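Local atomic coordinates of citrate synthase (PDB entry 6ABW), a protein that probably catalyses the condensation of oxaloacetate with acetyl-CoA and water to give citrate and CoA in the tricarboxylic acid cycle. Residues A193-P198 with R271-Y276; M266-R271 with T324-G329; I282-A287 with K306-G311. All blocks are in the same frame, centred on the assembly; numbering follows the deposited sequence.

Interaction 1: residues A193-P198 with R271-Y276. With ACO (acetyl coenzyme *a), chain D.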
loop_
_atom_site.group_PDB
_atom_site.type_symbol
_atom_site.label_atom_id
_atom_site.label_comp_id
_atom_site.label_asym_id
_atom_site.label_seq_id
_atom_site.Cartn_x
_atom_site.Cartn_y
_atom_site.Cartn_z
ATOM N N ALA A 193 -1.897 -16.163 -12.061
ATOM C CA ALA A 193 -1.385 -14.902 -12.558
ATOM C C ALA A 193 -2.414 -13.788 -12.470
ATOM O O ALA A 193 -2.033 -12.671 -12.149
ATOM C CB ALA A 193 -0.815 -15.005 -13.953
ATOM N N ASP A 194 -3.688 -14.025 -12.797
ATOM C CA ASP A 194 -4.672 -12.986 -12.707
ATOM C C ASP A 194 -6.086 -13.556 -12.558
ATOM O O ASP A 194 -6.350 -14.615 -13.120
ATOM C CB ASP A 194 -4.720 -12.101 -13.977
ATOM C CG ASP A 194 -5.502 -10.796 -13.701
ATOM O OD1 ASP A 194 -5.293 -10.142 -12.601
ATOM O OD2 ASP A 194 -6.416 -10.453 -14.484
ATOM N N HIS A 195 -6.941 -12.869 -11.813
ATOM C CA HIS A 195 -8.351 -13.288 -11.702
ATOM C C HIS A 195 -9.192 -12.233 -11.007
ATOM O O HIS A 195 -8.909 -11.886 -9.825
ATOM C CB HIS A 195 -8.444 -14.561 -10.873
ATOM C CG HIS A 195 -9.589 -15.463 -11.212
ATOM N ND1 HIS A 195 -10.737 -15.505 -10.457
ATOM C CD2 HIS A 195 -9.747 -16.359 -12.201
ATOM C CE1 HIS A 195 -11.570 -16.366 -11.017
ATOM N NE2 HIS A 195 -11.002 -16.892 -12.071
ATOM N N GLU A 196 -10.201 -11.705 -11.691
ATOM C CA GLU A 196 -11.149 -10.747 -11.054
ATOM C C GLU A 196 -10.358 -9.488 -10.591
ATOM O O GLU A 196 -9.226 -9.254 -11.052
ATOM C CB GLU A 196 -11.905 -11.413 -9.895
ATOM C CG GLU A 196 -12.845 -12.565 -10.238
ATOM C CD GLU A 196 -13.275 -13.361 -8.983
ATOM O OE1 GLU A 196 -14.336 -13.067 -8.394
ATOM O OE2 GLU A 196 -12.530 -14.297 -8.555
ATOM N N VAL A 197 -10.968 -8.689 -9.720
ATOM C CA VAL A 197 -10.352 -7.494 -9.220
ATOM C C VAL A 197 -10.522 -7.544 -7.702
ATOM O O VAL A 197 -11.384 -6.882 -7.126
ATOM C CB VAL A 197 -10.974 -6.208 -9.817
ATOM C CG1 VAL A 197 -10.177 -4.990 -9.390
ATOM C CG2 VAL A 197 -11.073 -6.239 -11.319
ATOM N N PRO A 198 -9.722 -8.383 -7.039
ATOM C CA PRO A 198 -9.799 -8.435 -5.569
ATOM C C PRO A 198 -9.126 -7.210 -4.942
ATOM O O PRO A 198 -8.658 -6.342 -5.671
ATOM C CB PRO A 198 -9.095 -9.733 -5.219
ATOM C CG PRO A 198 -8.060 -9.853 -6.284
ATOM C CD PRO A 198 -8.716 -9.327 -7.566
ATOM N N ARG A 271 -17.456 -17.265 -5.653
ATOM C CA ARG A 271 -18.525 -16.237 -5.955
ATOM C C ARG A 271 -18.952 -16.174 -7.415
ATOM O O ARG A 271 -20.057 -15.676 -7.693
ATOM C CB ARG A 271 -18.105 -14.813 -5.490
ATOM C CG ARG A 271 -18.169 -14.667 -3.965
ATOM C CD ARG A 271 -18.055 -13.240 -3.411
ATOM N NE ARG A 271 -17.829 -13.294 -1.947
ATOM C CZ ARG A 271 -18.751 -13.581 -1.006
ATOM N NH1 ARG A 271 -20.020 -13.855 -1.316
ATOM N NH2 ARG A 271 -18.391 -13.611 0.284
ATOM N N VAL A 272 -18.091 -16.574 -8.345
ATOM C CA VAL A 272 -18.355 -16.513 -9.796
ATOM C C VAL A 272 -18.593 -17.885 -10.414
ATOM O O VAL A 272 -19.563 -18.097 -11.182
ATOM C CB VAL A 272 -17.182 -15.770 -10.535
ATOM C CG1 VAL A 272 -17.443 -15.604 -12.011
ATOM C CG2 VAL A 272 -16.989 -14.378 -9.933
ATOM N N TYR A 273 -17.668 -18.811 -10.207
ATOM C CA TYR A 273 -17.767 -20.156 -10.753
ATOM C C TYR A 273 -18.871 -20.983 -10.067
ATOM O O TYR A 273 -18.867 -21.132 -8.858
ATOM C CB TYR A 273 -16.480 -20.972 -10.641
ATOM C CG TYR A 273 -15.332 -20.402 -11.467
ATOM C CD1 TYR A 273 -15.446 -20.295 -12.842
ATOM C CD2 TYR A 273 -14.138 -19.951 -10.856
ATOM C CE1 TYR A 273 -14.427 -19.771 -13.607
ATOM C CE2 TYR A 273 -13.080 -19.433 -11.616
ATOM C CZ TYR A 273 -13.248 -19.319 -12.971
ATOM O OH TYR A 273 -12.298 -18.789 -13.765
ATOM N N LYS A 274 -19.796 -21.494 -10.860
ATOM C CA LYS A 274 -20.848 -22.369 -10.352
ATOM C C LYS A 274 -20.585 -23.817 -10.792
ATOM O O LYS A 274 -21.447 -24.672 -10.684
ATOM C CB LYS A 274 -22.217 -21.825 -10.793
ATOM C CG LYS A 274 -22.504 -20.377 -10.330
ATOM C CD LYS A 274 -22.310 -20.207 -8.820
ATOM C CE LYS A 274 -22.288 -18.759 -8.305
ATOM N NZ LYS A 274 -21.626 -18.757 -6.944
ATOM N N THR A 275 -19.340 -24.102 -11.178
ATOM C CA THR A 275 -18.839 -25.362 -11.676
ATOM C C THR A 275 -17.507 -25.541 -10.927
ATOM O O THR A 275 -17.133 -24.621 -10.114
ATOM C CB THR A 275 -18.450 -25.235 -13.163
ATOM O OG1 THR A 275 -17.495 -24.163 -13.336
ATOM C CG2 THR A 275 -19.640 -24.845 -14.006
ATOM N N TYR A 276 -16.801 -26.646 -11.183
ATOM C CA TYR A 276 -15.364 -26.695 -10.824
ATOM C C TYR A 276 -14.640 -25.429 -11.375
ATOM O O TYR A 276 -14.875 -24.969 -12.484
ATOM C CB TYR A 276 -14.637 -27.903 -11.435
ATOM C CG TYR A 276 -14.491 -29.157 -10.580
ATOM C CD1 TYR A 276 -15.621 -29.915 -10.308
ATOM C CD2 TYR A 276 -13.246 -29.613 -10.125
ATOM C CE1 TYR A 276 -15.529 -31.093 -9.609
ATOM C CE2 TYR A 276 -13.143 -30.775 -9.386
ATOM C CZ TYR A 276 -14.311 -31.503 -9.126
ATOM O OH TYR A 276 -14.405 -32.656 -8.415
HETATM N N1A ACO D . -18.775 -25.549 2.026
HETATM C C2A ACO D . -20.042 -25.989 2.360
HETATM N N3A ACO D . -21.196 -25.323 1.980
HETATM C C4A ACO D . -21.073 -24.190 1.249
HETATM C C5A ACO D . -19.744 -23.676 0.851
HETATM C C6A ACO D . -18.583 -24.447 1.286
HETATM N N6A ACO D . -17.356 -23.981 0.972
HETATM N N7A ACO D . -19.933 -22.528 0.157
HETATM C C8A ACO D . -21.268 -22.305 0.096
HETATM N N9A ACO D . -21.929 -23.286 0.751
HETATM C C1B ACO D . -23.408 -23.430 0.883
HETATM C C2B ACO D . -24.115 -22.204 1.484
HETATM O O2B ACO D . -24.120 -22.178 2.912
HETATM C C3B ACO D . -25.496 -22.404 0.922
HETATM O O3B ACO D . -26.156 -23.342 1.790
HETATM P P3B ACO D . -27.770 -23.413 2.028
HETATM O O7A ACO D . -27.919 -24.022 3.410
HETATM O O8A ACO D . -28.285 -24.311 0.908
HETATM O O9A ACO D . -28.209 -21.954 1.956
HETATM C C4B ACO D . -25.268 -22.999 -0.474
HETATM O O4B ACO D . -23.985 -23.643 -0.439
HETATM C C5B ACO D . -25.214 -21.987 -1.590
HETATM O O5B ACO D . -24.212 -21.011 -1.299
HETATM P P1A ACO D . -23.852 -19.891 -2.406
HETATM O O1A ACO D . -24.908 -18.823 -2.242
HETATM O O2A ACO D . -23.611 -20.605 -3.745
HETATM O O3A ACO D . -22.416 -19.249 -2.015
HETATM P P2A ACO D . -22.151 -18.251 -0.768
HETATM O O4A ACO D . -22.137 -16.813 -1.217
HETATM O O5A ACO D . -22.872 -18.732 0.456
HETATM O O6A ACO D . -20.571 -18.561 -0.631
HETATM C CBP ACO D . -18.295 -18.240 -1.255
HETATM C CCP ACO D . -19.678 -18.566 -1.751
HETATM C CDP ACO D . -17.071 -18.519 -2.098
HETATM C CEP ACO D . -18.188 -17.226 -0.106
HETATM C CAP ACO D . -18.164 -19.560 -0.331
HETATM O OAP ACO D . -18.398 -20.814 -0.998
HETATM C C9P ACO D . -16.854 -19.764 0.437
HETATM O O9P ACO D . -16.751 -19.232 1.537
HETATM N N8P ACO D . -15.869 -20.498 -0.140
HETATM C C7P ACO D . -14.517 -20.499 0.371
HETATM C C6P ACO D . -14.307 -21.202 1.692
HETATM C C5P ACO D . -12.851 -20.916 2.042
HETATM O O5P ACO D . -11.968 -21.694 1.688
HETATM N N4P ACO D . -12.576 -19.813 2.776
HETATM C C3P ACO D . -11.230 -19.488 3.263
HETATM C C2P ACO D . -10.824 -18.194 2.591
HETATM S S1P ACO D . -10.842 -16.906 3.788
HETATM C C ACO D . -9.249 -16.533 3.550
HETATM O O ACO D . -8.428 -17.248 4.093
HETATM C CH3 ACO D . -8.938 -15.378 2.645
#
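His195 and Tyr273 reach for each other from opposite directions, each sending its outer end between two loops far apart in sequence. NE2 of His195 meets OH of Tyr273 at 2.9 Å in an almost straight hydrogen bond (176°), with the hydroxyl at the edge of the imidazole and near its plane; either group could be the donor. The rings meet rim to rim, their planes tilted by 41°, so neither lies over the other. In His195, CG lies roughly anti to the backbone N (chi1 -151°), which turns the ring toward Tyr273. The other ring nitrogen is used as well: ND1 donates to OE2 of Glu196 at 2.9 Å, approaching on the anti side of the carboxylate and a little out of its plane. The bend at this hydrogen makes it the less direct bond of the two, but bonds at both nitrogens would be expected to fix the rotation of the ring.

Beside this chain of bonds, Glu196 and Val272 slide past one another, OE1 of Glu196 coming to 3.3 Å from CG2 of Val272. Ile33 of strand 31-34 touches all four of these side chains. CEP of acetyl-CoA lies over one face of the Arg271 guanidinium. Glu196 also packs on His270, whose ND1 is bonded by the backbone N atoms of Val272 and Tyr273. The hydrogen bonds from Glu196 through His195 to Tyr273, including a His-carboxylate bond, join the loop before helix 199-208 to the one before helix 278-292, consistent with a second shell beside the predicted active-site His270.

Interaction 2: residues M266-R271 with T324-G329. With ACO (acetyl coenzyme *a), chain D.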
loop_
_atom_site.group_PDB
_atom_site.type_symbol
_atom_site.label_atom_id
_atom_site.label_comp_id
_atom_site.label_asym_id
_atom_site.label_seq_id
_atom_site.Cartn_x
_atom_site.Cartn_y
_atom_site.Cartn_z
ATOM N N MET A 266 -13.281 -25.624 3.383
ATOM C CA MET A 266 -12.405 -24.637 2.824
ATOM C C MET A 266 -11.783 -25.113 1.500
ATOM O O MET A 266 -11.461 -26.336 1.335
ATOM C CB MET A 266 -11.287 -24.201 3.845
ATOM C CG MET A 266 -11.792 -23.716 5.209
ATOM S SD MET A 266 -12.869 -22.275 5.017
ATOM C CE MET A 266 -14.494 -22.876 5.449
ATOM N N GLY A 267 -11.634 -24.197 0.554
ATOM C CA GLY A 267 -11.265 -24.531 -0.808
ATOM C C GLY A 267 -12.323 -25.091 -1.688
ATOM O O GLY A 267 -12.032 -25.539 -2.795
ATOM N N PHE A 268 -13.577 -25.027 -1.201
ATOM C CA PHE A 268 -14.778 -25.273 -2.002
ATOM C C PHE A 268 -15.526 -23.947 -2.113
ATOM O O PHE A 268 -15.532 -23.113 -1.174
ATOM C CB PHE A 268 -15.703 -26.302 -1.407
ATOM C CG PHE A 268 -15.441 -27.704 -1.875
ATOM C CD1 PHE A 268 -14.189 -28.322 -1.709
ATOM C CD2 PHE A 268 -16.406 -28.422 -2.485
ATOM C CE1 PHE A 268 -13.990 -29.646 -2.094
ATOM C CE2 PHE A 268 -16.192 -29.717 -2.887
ATOM C CZ PHE A 268 -14.965 -30.340 -2.726
ATOM N N GLY A 269 -16.207 -23.807 -3.228
ATOM C CA GLY A 269 -17.121 -22.682 -3.439
ATOM C C GLY A 269 -16.474 -21.473 -4.113
ATOM O O GLY A 269 -15.278 -21.156 -3.937
ATOM N N HIS A 270 -17.250 -20.695 -4.854
ATOM C CA HIS A 270 -16.674 -19.545 -5.493
ATOM C C HIS A 270 -17.763 -18.556 -5.782
ATOM O O HIS A 270 -18.878 -19.000 -6.174
ATOM C CB HIS A 270 -15.976 -19.967 -6.790
ATOM C CG HIS A 270 -14.994 -18.977 -7.273
ATOM N ND1 HIS A 270 -15.350 -17.940 -8.108
ATOM C CD2 HIS A 270 -13.649 -18.887 -7.108
ATOM C CE1 HIS A 270 -14.278 -17.223 -8.381
ATOM N NE2 HIS A 270 -13.234 -17.751 -7.750
ATOM N N ARG A 271 -17.456 -17.265 -5.653
ATOM C CA ARG A 271 -18.525 -16.237 -5.955
ATOM C C ARG A 271 -18.952 -16.174 -7.415
ATOM O O ARG A 271 -20.057 -15.676 -7.693
ATOM C CB ARG A 271 -18.105 -14.813 -5.490
ATOM C CG ARG A 271 -18.169 -14.667 -3.965
ATOM C CD ARG A 271 -18.055 -13.240 -3.411
ATOM N NE ARG A 271 -17.829 -13.294 -1.947
ATOM C CZ ARG A 271 -18.751 -13.581 -1.006
ATOM N NH1 ARG A 271 -20.020 -13.855 -1.316
ATOM N NH2 ARG A 271 -18.391 -13.611 0.284
ATOM N N THR A 324 -9.706 -22.910 -6.792
ATOM C CA THR A 324 -8.269 -22.895 -7.073
ATOM C C THR A 324 -7.419 -23.091 -5.841
ATOM O O THR A 324 -6.241 -23.495 -5.975
ATOM C CB THR A 324 -7.878 -21.584 -7.779
ATOM O OG1 THR A 324 -6.540 -21.697 -8.249
ATOM C CG2 THR A 324 -8.043 -20.415 -6.871
ATOM N N ASP A 325 -7.976 -22.839 -4.648
ATOM C CA ASP A 325 -7.198 -22.926 -3.388
ATOM C C ASP A 325 -7.126 -24.339 -2.806
ATOM O O ASP A 325 -6.398 -24.577 -1.852
ATOM C CB ASP A 325 -7.711 -21.899 -2.407
ATOM C CG ASP A 325 -7.736 -20.421 -3.012
ATOM O OD1 ASP A 325 -6.703 -19.948 -3.639
ATOM O OD2 ASP A 325 -8.832 -19.760 -2.899
ATOM N N PHE A 326 -7.917 -25.271 -3.339
ATOM C CA PHE A 326 -8.066 -26.597 -2.743
ATOM C C PHE A 326 -6.815 -27.456 -2.915
ATOM O O PHE A 326 -6.387 -28.107 -1.980
ATOM C CB PHE A 326 -9.338 -27.337 -3.291
ATOM C CG PHE A 326 -9.721 -28.545 -2.451
ATOM C CD1 PHE A 326 -10.324 -28.392 -1.261
ATOM C CD2 PHE A 326 -9.324 -29.822 -2.839
ATOM C CE1 PHE A 326 -10.630 -29.491 -0.489
ATOM C CE2 PHE A 326 -9.645 -30.921 -2.090
ATOM C CZ PHE A 326 -10.298 -30.768 -0.927
ATOM N N TYR A 327 -6.260 -27.495 -4.136
ATOM C CA TYR A 327 -5.089 -28.289 -4.459
ATOM C C TYR A 327 -3.785 -27.485 -4.642
ATOM O O TYR A 327 -2.739 -28.085 -4.793
ATOM C CB TYR A 327 -5.344 -29.082 -5.738
ATOM C CG TYR A 327 -6.180 -30.311 -5.538
ATOM C CD1 TYR A 327 -5.643 -31.385 -4.885
ATOM C CD2 TYR A 327 -7.449 -30.416 -6.044
ATOM C CE1 TYR A 327 -6.382 -32.542 -4.697
ATOM C CE2 TYR A 327 -8.226 -31.578 -5.861
ATOM C CZ TYR A 327 -7.685 -32.622 -5.179
ATOM O OH TYR A 327 -8.379 -33.819 -4.952
ATOM N N SER A 328 -3.816 -26.155 -4.539
ATOM C CA SER A 328 -2.568 -25.401 -4.789
ATOM C C SER A 328 -1.552 -25.656 -3.678
ATOM O O SER A 328 -0.352 -25.877 -3.943
ATOM C CB SER A 328 -2.894 -23.898 -4.943
ATOM O OG SER A 328 -3.505 -23.366 -3.761
ATOM N N GLY A 329 -2.017 -25.687 -2.426
ATOM C CA GLY A 329 -1.214 -26.019 -1.308
ATOM C C GLY A 329 -0.547 -27.378 -1.413
ATOM O O GLY A 329 0.632 -27.563 -1.060
HETATM N N1A ACO D . -18.775 -25.549 2.026
HETATM C C2A ACO D . -20.042 -25.989 2.360
HETATM N N3A ACO D . -21.196 -25.323 1.980
HETATM C C4A ACO D . -21.073 -24.190 1.249
HETATM C C5A ACO D . -19.744 -23.676 0.851
HETATM C C6A ACO D . -18.583 -24.447 1.286
HETATM N N6A ACO D . -17.356 -23.981 0.972
HETATM N N7A ACO D . -19.933 -22.528 0.157
HETATM C C8A ACO D . -21.268 -22.305 0.096
HETATM N N9A ACO D . -21.929 -23.286 0.751
HETATM C C1B ACO D . -23.408 -23.430 0.883
HETATM C C2B ACO D . -24.115 -22.204 1.484
HETATM O O2B ACO D . -24.120 -22.178 2.912
HETATM C C3B ACO D . -25.496 -22.404 0.922
HETATM O O3B ACO D . -26.156 -23.342 1.790
HETATM P P3B ACO D . -27.770 -23.413 2.028
HETATM O O7A ACO D . -27.919 -24.022 3.410
HETATM O O8A ACO D . -28.285 -24.311 0.908
HETATM O O9A ACO D . -28.209 -21.954 1.956
HETATM C C4B ACO D . -25.268 -22.999 -0.474
HETATM O O4B ACO D . -23.985 -23.643 -0.439
HETATM C C5B ACO D . -25.214 -21.987 -1.590
HETATM O O5B ACO D . -24.212 -21.011 -1.299
HETATM P P1A ACO D . -23.852 -19.891 -2.406
HETATM O O1A ACO D . -24.908 -18.823 -2.242
HETATM O O2A ACO D . -23.611 -20.605 -3.745
HETATM O O3A ACO D . -22.416 -19.249 -2.015
HETATM P P2A ACO D . -22.151 -18.251 -0.768
HETATM O O4A ACO D . -22.137 -16.813 -1.217
HETATM O O5A ACO D . -22.872 -18.732 0.456
HETATM O O6A ACO D . -20.571 -18.561 -0.631
HETATM C CBP ACO D . -18.295 -18.240 -1.255
HETATM C CCP ACO D . -19.678 -18.566 -1.751
HETATM C CDP ACO D . -17.071 -18.519 -2.098
HETATM C CEP ACO D . -18.188 -17.226 -0.106
HETATM C CAP ACO D . -18.164 -19.560 -0.331
HETATM O OAP ACO D . -18.398 -20.814 -0.998
HETATM C C9P ACO D . -16.854 -19.764 0.437
HETATM O O9P ACO D . -16.751 -19.232 1.537
HETATM N N8P ACO D . -15.869 -20.498 -0.140
HETATM C C7P ACO D . -14.517 -20.499 0.371
HETATM C C6P ACO D . -14.307 -21.202 1.692
HETATM C C5P ACO D . -12.851 -20.916 2.042
HETATM O O5P ACO D . -11.968 -21.694 1.688
HETATM N N4P ACO D . -12.576 -19.813 2.776
HETATM C C3P ACO D . -11.230 -19.488 3.263
HETATM C C2P ACO D . -10.824 -18.194 2.591
HETATM S S1P ACO D . -10.842 -16.906 3.788
HETATM C C ACO D . -9.249 -16.533 3.550
HETATM O O ACO D . -8.428 -17.248 4.093
HETATM C CH3 ACO D . -8.938 -15.378 2.645
#
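The backbone N of Gly267, a residue pressed against Phe326, donates to the pantetheine carbonyl O5P of acetyl-CoA at 2.8 Å, nearly straight at 163°. One residue on, O of Phe268 takes a weak, bent hydrogen bond from N8P of acetyl-CoA, also at 2.8 Å. The loop thus reads the amides of the pantetheine arm with its backbone, while SD of Met266 lies 3.3 Å from N4P of acetyl-CoA and flanks the same arm.

Away from the acetyl-CoA, the loop leans on the N-terminal part of helix 325-335. The ring edge of Phe268 points at the face of Phe326 in a T-shaped stack, planes at 83°, with CE1 of Phe268 3.7 Å from CE1 of Phe326 and nearer the rim than the centre. Phe326 has CG swung away from its backbone N (chi1 -165°), which lays its ring along the loop backbone. O of Met266 sits near the plane of that ring, 3.5 Å from CD1 of Phe326, and O of Gly267 comes to 3.3 Å from CB of Phe326. Gly267, having no side chain, allows its CA to approach that of Phe326 to 4.3 Å. A second edge-to-face partner of Phe326 is Phe241, which extends the aromatic cluster.

Asp325, just before Phe326 in the chain, has OD1 held by the hydroxyl of Tyr192. This packing joins the acetyl-CoA-binding loop, which also carries His270, to the segment bearing Asp325; both residues are predicted to be in the active site of citrate synthase.

Interaction 3: residues I282-A287 with K306-G311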
loop_
_atom_site.group_PDB
_atom_site.type_symbol
_atom_site.label_atom_id
_atom_site.label_comp_id
_atom_site.label_asym_id
_atom_site.label_seq_id
_atom_site.Cartn_x
_atom_site.Cartn_y
_atom_site.Cartn_z
ATOM N N ILE A 282 -6.432 -28.306 -12.875
ATOM C CA ILE A 282 -5.050 -28.268 -13.328
ATOM C C ILE A 282 -4.132 -28.403 -12.136
ATOM O O ILE A 282 -3.159 -29.204 -12.179
ATOM C CB ILE A 282 -4.782 -27.016 -14.166
ATOM C CG1 ILE A 282 -5.737 -26.971 -15.322
ATOM C CG2 ILE A 282 -3.350 -27.062 -14.663
ATOM C CD1 ILE A 282 -5.871 -25.657 -16.042
ATOM N N PHE A 283 -4.389 -27.644 -11.064
ATOM C CA PHE A 283 -3.574 -27.884 -9.836
ATOM C C PHE A 283 -3.622 -29.385 -9.436
ATOM O O PHE A 283 -2.584 -29.979 -9.066
ATOM C CB PHE A 283 -4.060 -27.041 -8.685
ATOM C CG PHE A 283 -3.482 -25.667 -8.644
ATOM C CD1 PHE A 283 -2.133 -25.493 -8.404
ATOM C CD2 PHE A 283 -4.246 -24.555 -8.850
ATOM C CE1 PHE A 283 -1.554 -24.232 -8.360
ATOM C CE2 PHE A 283 -3.691 -23.296 -8.804
ATOM C CZ PHE A 283 -2.314 -23.126 -8.571
ATOM N N LYS A 284 -4.805 -30.000 -9.542
ATOM C CA LYS A 284 -4.897 -31.418 -9.178
ATOM C C LYS A 284 -3.964 -32.323 -9.982
ATOM O O LYS A 284 -3.257 -33.174 -9.417
ATOM C CB LYS A 284 -6.331 -31.900 -9.296
ATOM C CG LYS A 284 -6.448 -33.339 -8.776
ATOM C CD LYS A 284 -7.840 -33.832 -8.838
ATOM C CE LYS A 284 -7.862 -35.283 -8.352
ATOM N NZ LYS A 284 -9.283 -35.735 -8.451
ATOM N N LYS A 285 -3.958 -32.119 -11.272
ATOM C CA LYS A 285 -3.141 -32.881 -12.220
ATOM C C LYS A 285 -1.700 -32.828 -11.802
ATOM O O LYS A 285 -1.024 -33.861 -11.714
ATOM C CB LYS A 285 -3.318 -32.272 -13.582
ATOM C CG LYS A 285 -2.484 -32.832 -14.731
ATOM C CD LYS A 285 -2.786 -31.934 -15.949
ATOM C CE LYS A 285 -2.707 -32.631 -17.299
ATOM N NZ LYS A 285 -1.291 -32.770 -17.686
ATOM N N TYR A 286 -1.217 -31.604 -11.500
ATOM C CA TYR A 286 0.160 -31.422 -11.182
ATOM C C TYR A 286 0.481 -31.883 -9.794
ATOM O O TYR A 286 1.573 -32.331 -9.571
ATOM C CB TYR A 286 0.645 -29.975 -11.476
ATOM C CG TYR A 286 0.780 -29.764 -12.959
ATOM C CD1 TYR A 286 1.898 -30.281 -13.675
ATOM C CD2 TYR A 286 -0.197 -29.197 -13.663
ATOM C CE1 TYR A 286 1.987 -30.125 -15.034
ATOM C CE2 TYR A 286 -0.118 -29.030 -15.027
ATOM C CZ TYR A 286 0.973 -29.513 -15.717
ATOM O OH TYR A 286 0.930 -29.338 -17.110
ATOM N N ALA A 287 -0.485 -31.861 -8.864
ATOM C CA ALA A 287 -0.265 -32.377 -7.528
ATOM C C ALA A 287 0.026 -33.902 -7.470
ATOM O O ALA A 287 0.835 -34.351 -6.701
ATOM C CB ALA A 287 -1.474 -32.081 -6.669
ATOM N N LYS A 306 -9.712 -37.569 -1.050
ATOM C CA LYS A 306 -10.859 -38.131 -0.317
ATOM C C LYS A 306 -11.828 -37.033 0.115
ATOM O O LYS A 306 -13.061 -37.173 -0.021
ATOM C CB LYS A 306 -10.355 -38.863 0.923
ATOM C CG LYS A 306 -11.443 -39.589 1.684
ATOM C CD LYS A 306 -12.426 -40.426 0.811
ATOM C CE LYS A 306 -13.437 -41.155 1.705
ATOM N NZ LYS A 306 -14.170 -42.197 0.924
ATOM N N LEU A 307 -11.297 -35.911 0.617
ATOM C CA LEU A 307 -12.180 -34.748 0.921
ATOM C C LEU A 307 -12.888 -34.199 -0.279
ATOM O O LEU A 307 -14.084 -33.761 -0.216
ATOM C CB LEU A 307 -11.403 -33.623 1.594
ATOM C CG LEU A 307 -11.331 -33.541 3.062
ATOM C CD1 LEU A 307 -10.560 -32.263 3.458
ATOM C CD2 LEU A 307 -12.734 -33.618 3.722
ATOM N N GLU A 308 -12.218 -34.195 -1.421
ATOM C CA GLU A 308 -12.871 -33.711 -2.613
ATOM C C GLU A 308 -14.088 -34.585 -2.939
ATOM O O GLU A 308 -15.166 -34.096 -3.289
ATOM C CB GLU A 308 -11.865 -33.772 -3.800
ATOM C CG GLU A 308 -12.491 -33.324 -5.145
ATOM C CD GLU A 308 -11.596 -33.551 -6.371
ATOM O OE1 GLU A 308 -10.513 -34.188 -6.335
ATOM O OE2 GLU A 308 -12.052 -33.095 -7.409
ATOM N N GLU A 309 -13.907 -35.885 -2.828
ATOM C CA GLU A 309 -15.001 -36.842 -3.119
ATOM C C GLU A 309 -16.169 -36.626 -2.165
ATOM O O GLU A 309 -17.341 -36.509 -2.556
ATOM C CB GLU A 309 -14.518 -38.304 -2.963
ATOM C CG GLU A 309 -15.607 -39.286 -3.368
ATOM C CD GLU A 309 -15.113 -40.708 -3.634
ATOM O OE1 GLU A 309 -14.570 -41.334 -2.673
ATOM O OE2 GLU A 309 -15.316 -41.216 -4.789
ATOM N N LEU A 310 -15.836 -36.586 -0.885
ATOM C CA LEU A 310 -16.883 -36.282 0.154
ATOM C C LEU A 310 -17.566 -34.945 -0.095
ATOM O O LEU A 310 -18.814 -34.818 -0.042
ATOM C CB LEU A 310 -16.289 -36.312 1.567
ATOM C CG LEU A 310 -15.688 -37.658 2.005
ATOM C CD1 LEU A 310 -14.985 -37.540 3.345
ATOM C CD2 LEU A 310 -16.749 -38.723 2.079
ATOM N N GLY A 311 -16.766 -33.902 -0.380
ATOM C CA GLY A 311 -17.321 -32.591 -0.648
ATOM C C GLY A 311 -18.214 -32.484 -1.877
ATOM O O GLY A 311 -19.273 -31.840 -1.804
#
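Lys284 and Glu308 make this contact alone, joining helix 278-292 to helix 295-315, which follow each other after a short turn and run in broadly opposite directions as a helical hairpin of the mainly alpha-helical citrate synthase fold. The backbones stay well apart, with 10.6 Å between CA of Lys284 and CA of Glu308, so the gap is spanned by side-chain length. Both chains are stretched out: Lys284 has CG anti to its backbone N (chi1 -174°) and every later torsion extended, and Glu308 also leaves its helix fully extended, so the two cross at their ends at a slant.

The link is a salt bridge to a single oxygen. Glu308 is buried, and both of its carboxylate oxygens have partners: OE1 also bonds the hydroxyl of Tyr327, on helix 325-335, and OE2 bonds the hydroxyl of Tyr276. The lysine charge and these two hydroxyls would be expected to keep the carboxylate ionised despite its burial. Lys284 has a second partner too, OE1 of Gln305, one turn before Glu308 on the same helix, and its aliphatic part rests on Tyr327. A methionine in its place would probably leave the buried carboxylate of Glu308 without its counter-charge and Gln305 without its donor, weakening the tie between the two helices.

Behind the ammonium, CE of Lys284 lies 3.5 Å from OE1 of Glu308; NZ of Lys284 itself meets that oxygen at 2.9 Å, on the syn side and 21° out of the carboxylate plane.

Interactions 1 and 2 share Arg271; their centres are about 11 Å apart, each has one segment in the loop between helix 250-260 and helix 278-292, and their segments alternate along the chain. They meet where Glu196 and His195 pack on His270, and both touch acetyl-CoA. Interaction 3 is nested inside the loop closed by interaction 2, its centre about 10 Å from that of interaction 2 and about 18 Å from that of interaction 1, which closes before interaction 3 opens. Helices 278-292, 295-315 and 325-335 pack together next to the acetyl-CoA-binding loop. Glu308 joins all three contacts, linking the helical hairpin to the loop holding Tyr276 and, through Tyr327, to helix 325-335.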